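Local atomic coordinates of cytochrome P450 reductase (Amycolatopsis methanolica 239, PDB entry 5OGX), a protein that passes electrons from NADH through FAD and a [2Fe-2S] cluster to the cytochrome P450 GcoA, which O-demethylates guaiacol and other lignin-derived aromatics. Residues N35-Q39 with Q134-L138. Sequence-based numbering, arbitrary orientation.
With FES (Fe2/s2 (inorganic) cluster), chain C; FAD (flavin-adenine dinucleotide), chain B.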
loop_
_atom_site.group_PDB
_atom_site.type_symbol
_atom_site.label_atom_id
_atom_site.label_comp_id
_atom_site.label_asym_id
_atom_site.label_seq_id
_atom_site.Cartn_x
_atom_site.Cartn_y
_atom_site.Cartn_z
ATOM N N ASN A 35 -1.922 3.402 9.482
ATOM C CA ASN A 35 -2.415 2.119 9.113
ATOM C C ASN A 35 -1.733 1.634 7.837
ATOM O O ASN A 35 -1.526 2.398 6.981
ATOM C CB ASN A 35 -3.921 2.153 8.947
ATOM C CG ASN A 35 -4.371 2.959 7.778
ATOM O OD1 ASN A 35 -4.660 2.439 6.757
ATOM N ND2 ASN A 35 -4.475 4.216 7.970
ATOM N N SER A 36 -1.394 0.351 7.776
ATOM C CA SER A 36 -0.680 -0.117 6.590
ATOM C C SER A 36 -1.002 -1.561 6.233
ATOM O O SER A 36 -0.236 -2.156 5.464
ATOM C CB SER A 36 0.853 -0.054 6.775
ATOM O OG SER A 36 1.396 1.238 6.572
ATOM N N CYS A 37 -2.073 -2.157 6.774
ATOM C CA CYS A 37 -2.434 -3.529 6.416
ATOM C C CYS A 37 -3.859 -3.893 6.820
ATOM O O CYS A 37 -4.477 -4.754 6.181
ATOM C CB CYS A 37 -1.442 -4.532 7.028
ATOM S SG CYS A 37 -1.724 -4.905 8.789
ATOM N N ASN A 38 -4.377 -3.272 7.890
ATOM C CA ASN A 38 -5.717 -3.568 8.427
ATOM C C ASN A 38 -5.898 -5.056 8.718
ATOM O O ASN A 38 -7.013 -5.577 8.684
ATOM C CB ASN A 38 -6.827 -3.067 7.490
ATOM C CG ASN A 38 -8.162 -2.876 8.211
ATOM O OD1 ASN A 38 -8.201 -2.589 9.417
ATOM N ND2 ASN A 38 -9.265 -3.075 7.485
ATOM N N GLN A 39 -4.803 -5.753 9.032
ATOM C CA GLN A 39 -4.899 -7.179 9.317
ATOM C C GLN A 39 -3.994 -7.618 10.460
ATOM O O GLN A 39 -3.811 -8.829 10.653
ATOM C CB GLN A 39 -4.586 -8.006 8.040
ATOM C CG GLN A 39 -3.112 -7.974 7.648
ATOM C CD GLN A 39 -2.789 -8.865 6.454
ATOM O OE1 GLN A 39 -3.685 -9.306 5.730
ATOM N NE2 GLN A 39 -1.501 -9.133 6.248
ATOM N N GLN A 134 -2.315 4.582 -2.059
ATOM C CA GLN A 134 -3.222 3.905 -1.148
ATOM C C GLN A 134 -3.771 2.646 -1.804
ATOM O O GLN A 134 -3.558 2.394 -2.994
ATOM C CB GLN A 134 -4.352 4.848 -0.732
ATOM C CG GLN A 134 -3.829 5.970 0.178
ATOM C CD GLN A 134 -4.950 6.682 0.871
ATOM O OE1 GLN A 134 -5.668 7.455 0.256
ATOM N NE2 GLN A 134 -5.122 6.407 2.173
ATOM N N TYR A 135 -4.480 1.835 -1.010
ATOM C CA TYR A 135 -4.959 0.551 -1.492
ATOM C C TYR A 135 -6.432 0.385 -1.155
ATOM O O TYR A 135 -7.017 1.175 -0.408
ATOM C CB TYR A 135 -4.116 -0.612 -0.919
ATOM C CG TYR A 135 -4.370 -0.970 0.548
ATOM C CD1 TYR A 135 -5.370 -1.875 0.892
ATOM C CD2 TYR A 135 -3.576 -0.449 1.566
ATOM C CE1 TYR A 135 -5.607 -2.222 2.224
ATOM C CE2 TYR A 135 -3.815 -0.798 2.924
ATOM C CZ TYR A 135 -4.814 -1.699 3.219
ATOM O OH TYR A 135 -5.071 -2.069 4.548
ATOM N N VAL A 136 -7.033 -0.653 -1.742
ATOM C CA VAL A 136 -8.422 -0.991 -1.461
ATOM C C VAL A 136 -8.489 -2.424 -0.961
ATOM O O VAL A 136 -7.625 -3.256 -1.248
ATOM C CB VAL A 136 -9.346 -0.809 -2.678
ATOM C CG1 VAL A 136 -9.415 0.660 -3.069
ATOM C CG2 VAL A 136 -8.894 -1.691 -3.854
ATOM N N GLU A 137 -9.526 -2.700 -0.179
ATOM C CA GLU A 137 -9.714 -4.012 0.420
ATOM C C GLU A 137 -10.867 -4.713 -0.284
ATOM O O GLU A 137 -12.001 -4.211 -0.274
ATOM C CB GLU A 137 -9.985 -3.841 1.914
ATOM C CG GLU A 137 -10.126 -5.107 2.707
ATOM C CD GLU A 137 -10.482 -4.760 4.137
ATOM O OE1 GLU A 137 -11.539 -5.204 4.618
ATOM O OE2 GLU A 137 -9.717 -3.987 4.756
ATOM N N LEU A 138 -10.580 -5.857 -0.907
ATOM C CA LEU A 138 -11.601 -6.644 -1.585
ATOM C C LEU A 138 -12.023 -7.811 -0.704
ATOM O O LEU A 138 -11.235 -8.334 0.086
ATOM C CB LEU A 138 -11.095 -7.187 -2.929
ATOM C CG LEU A 138 -10.449 -6.229 -3.937
ATOM C CD1 LEU A 138 -10.218 -6.951 -5.284
ATOM C CD2 LEU A 138 -11.286 -4.987 -4.136
HETATM FE FE1 FES C . -1.354 -3.010 10.236
HETATM FE FE2 FES C . -3.028 -2.572 12.195
HETATM S S1 FES C . -1.316 -3.897 12.261
HETATM S S2 FES C . -2.977 -1.525 10.261
HETATM P PA FAD B . -3.694 -16.892 0.190
HETATM O O1A FAD B . -4.835 -17.877 0.101
HETATM O O2A FAD B . -3.821 -15.904 1.324
HETATM O O5B FAD B . -2.255 -17.679 0.359
HETATM C C5B FAD B . -2.115 -18.981 -0.164
HETATM C C4B FAD B . -0.789 -19.568 0.400
HETATM O O4B FAD B . 0.227 -18.980 -0.171
HETATM C C3B FAD B . -0.663 -19.253 1.900
HETATM O O3B FAD B . -0.057 -20.296 2.521
HETATM C C2B FAD B . 0.203 -17.971 1.942
HETATM O O2B FAD B . 0.901 -17.820 3.254
HETATM C C1B FAD B . 1.025 -18.114 0.936
HETATM N N9A FAD B . 1.300 -16.864 0.277
HETATM C C8A FAD B . 0.571 -15.742 0.355
HETATM N N7A FAD B . 1.151 -14.822 -0.429
HETATM C C5A FAD B . 2.230 -15.389 -0.997
HETATM C C6A FAD B . 3.162 -14.891 -1.876
HETATM N N6A FAD B . 3.441 -13.646 -2.569
HETATM N N1A FAD B . 4.152 -15.664 -2.304
HETATM C C2A FAD B . 4.248 -16.946 -1.871
HETATM N N3A FAD B . 3.331 -17.446 -1.004
HETATM C C4A FAD B . 2.322 -16.653 -0.572
HETATM N N1 FAD B . -0.956 -8.450 -4.067
HETATM C C2 FAD B . -0.956 -8.135 -5.490
HETATM O O2 FAD B . -0.881 -9.003 -6.293
HETATM N N3 FAD B . -1.073 -6.733 -5.916
HETATM C C4 FAD B . -1.164 -5.643 -4.995
HETATM O O4 FAD B . -1.240 -4.523 -5.376
HETATM C C4X FAD B . -1.135 -5.993 -3.542
HETATM N N5 FAD B . -1.252 -4.933 -2.589
HETATM C C5X FAD B . -1.209 -5.291 -1.173
HETATM C C6 FAD B . -1.259 -4.250 -0.241
HETATM C C7 FAD B . -1.220 -4.610 1.108
HETATM C C7M FAD B . -1.305 -3.358 1.981
HETATM C C8 FAD B . -1.135 -5.942 1.506
HETATM C C8M FAD B . -1.111 -6.236 3.001
HETATM C C9 FAD B . -1.074 -6.973 0.573
HETATM C C9A FAD B . -1.103 -6.631 -0.764
HETATM N N10 FAD B . -1.040 -7.730 -1.742
HETATM C C10 FAD B . -1.040 -7.375 -3.122
HETATM C "C1'" FAD B . -1.012 -9.140 -1.316
HETATM C "C2'" FAD B . -2.532 -9.565 -1.491
HETATM O "O2'" FAD B . -3.430 -8.861 -0.644
HETATM C "C3'" FAD B . -2.803 -11.067 -1.251
HETATM O "O3'" FAD B . -2.179 -11.433 -0.054
HETATM C "C4'" FAD B . -2.251 -11.931 -2.401
HETATM O "O4'" FAD B . -2.917 -11.620 -3.595
HETATM C "C5'" FAD B . -2.437 -13.435 -2.105
HETATM O "O5'" FAD B . -3.759 -13.660 -1.655
HETATM P P FAD B . -4.468 -15.109 -1.950
HETATM O O1P FAD B . -5.800 -15.112 -1.251
HETATM O O2P FAD B . -4.487 -15.415 -3.429
HETATM O O3P FAD B . -3.454 -16.199 -1.266
HETATM O O HOH W 1 -4.482 -0.313 6.614
#
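Loop 35-39 and segment 134-138, in strand from Tyr135 on, keep their backbones well apart, Asn38 CA lying 9.0 Å from Glu137 CA, so Tyr135 and Glu137 bridge the interval with their side chains. The result is a worked example of how a [2Fe-2S] ferredoxin domain docks on a flavin domain with both redox centres at the seam. Tyr135 reaches into the loop with its hydroxyl, OH coming within 3.2 Å of Cys37 C, while the FAD methyl C7M sits over one face of its ring, offset toward the rim. Ser36 O also approaches FAD C7M, at 3.8 Å. On the cluster side, Cys37 SG coordinates the iron FE1 at 2.4 Å and accepts a hydrogen bond from Gln39 N. One water links the two segments, donating to Asn35 OD1 and hydrogen-bonded to Tyr135 OH at 2.8 Å.

A direct hydrogen bond joins Asn38 ND2 to Glu137 OE2, 2.9 Å with an N-H...O angle of 159°. The acceptor lies nearly in the amide plane and offers its syn lone pair. With CG anti to the backbone N (chi1 -177°) and the chain extended beyond it, Glu137 spans the gap; its other oxygen, OE1, is in a salt bridge with Arg146, while Asn38 ND2 also bonds Glu24 OE2. A leucine in place of Asn38 would probably leave Glu137 OE2 without this donor, removing a bond that links cluster loop and flavin domain, and cost Glu24 its amide partner within the cluster domain.

Gln148 NE2 bonds Cys37 O from the flavin side. The cluster loop, following helix 22-28 and preceding strand 46-51, thus packs against strand 135-139, which runs between strands 146-150 and 187-194 in the antiparallel sheet of the FAD-binding domain.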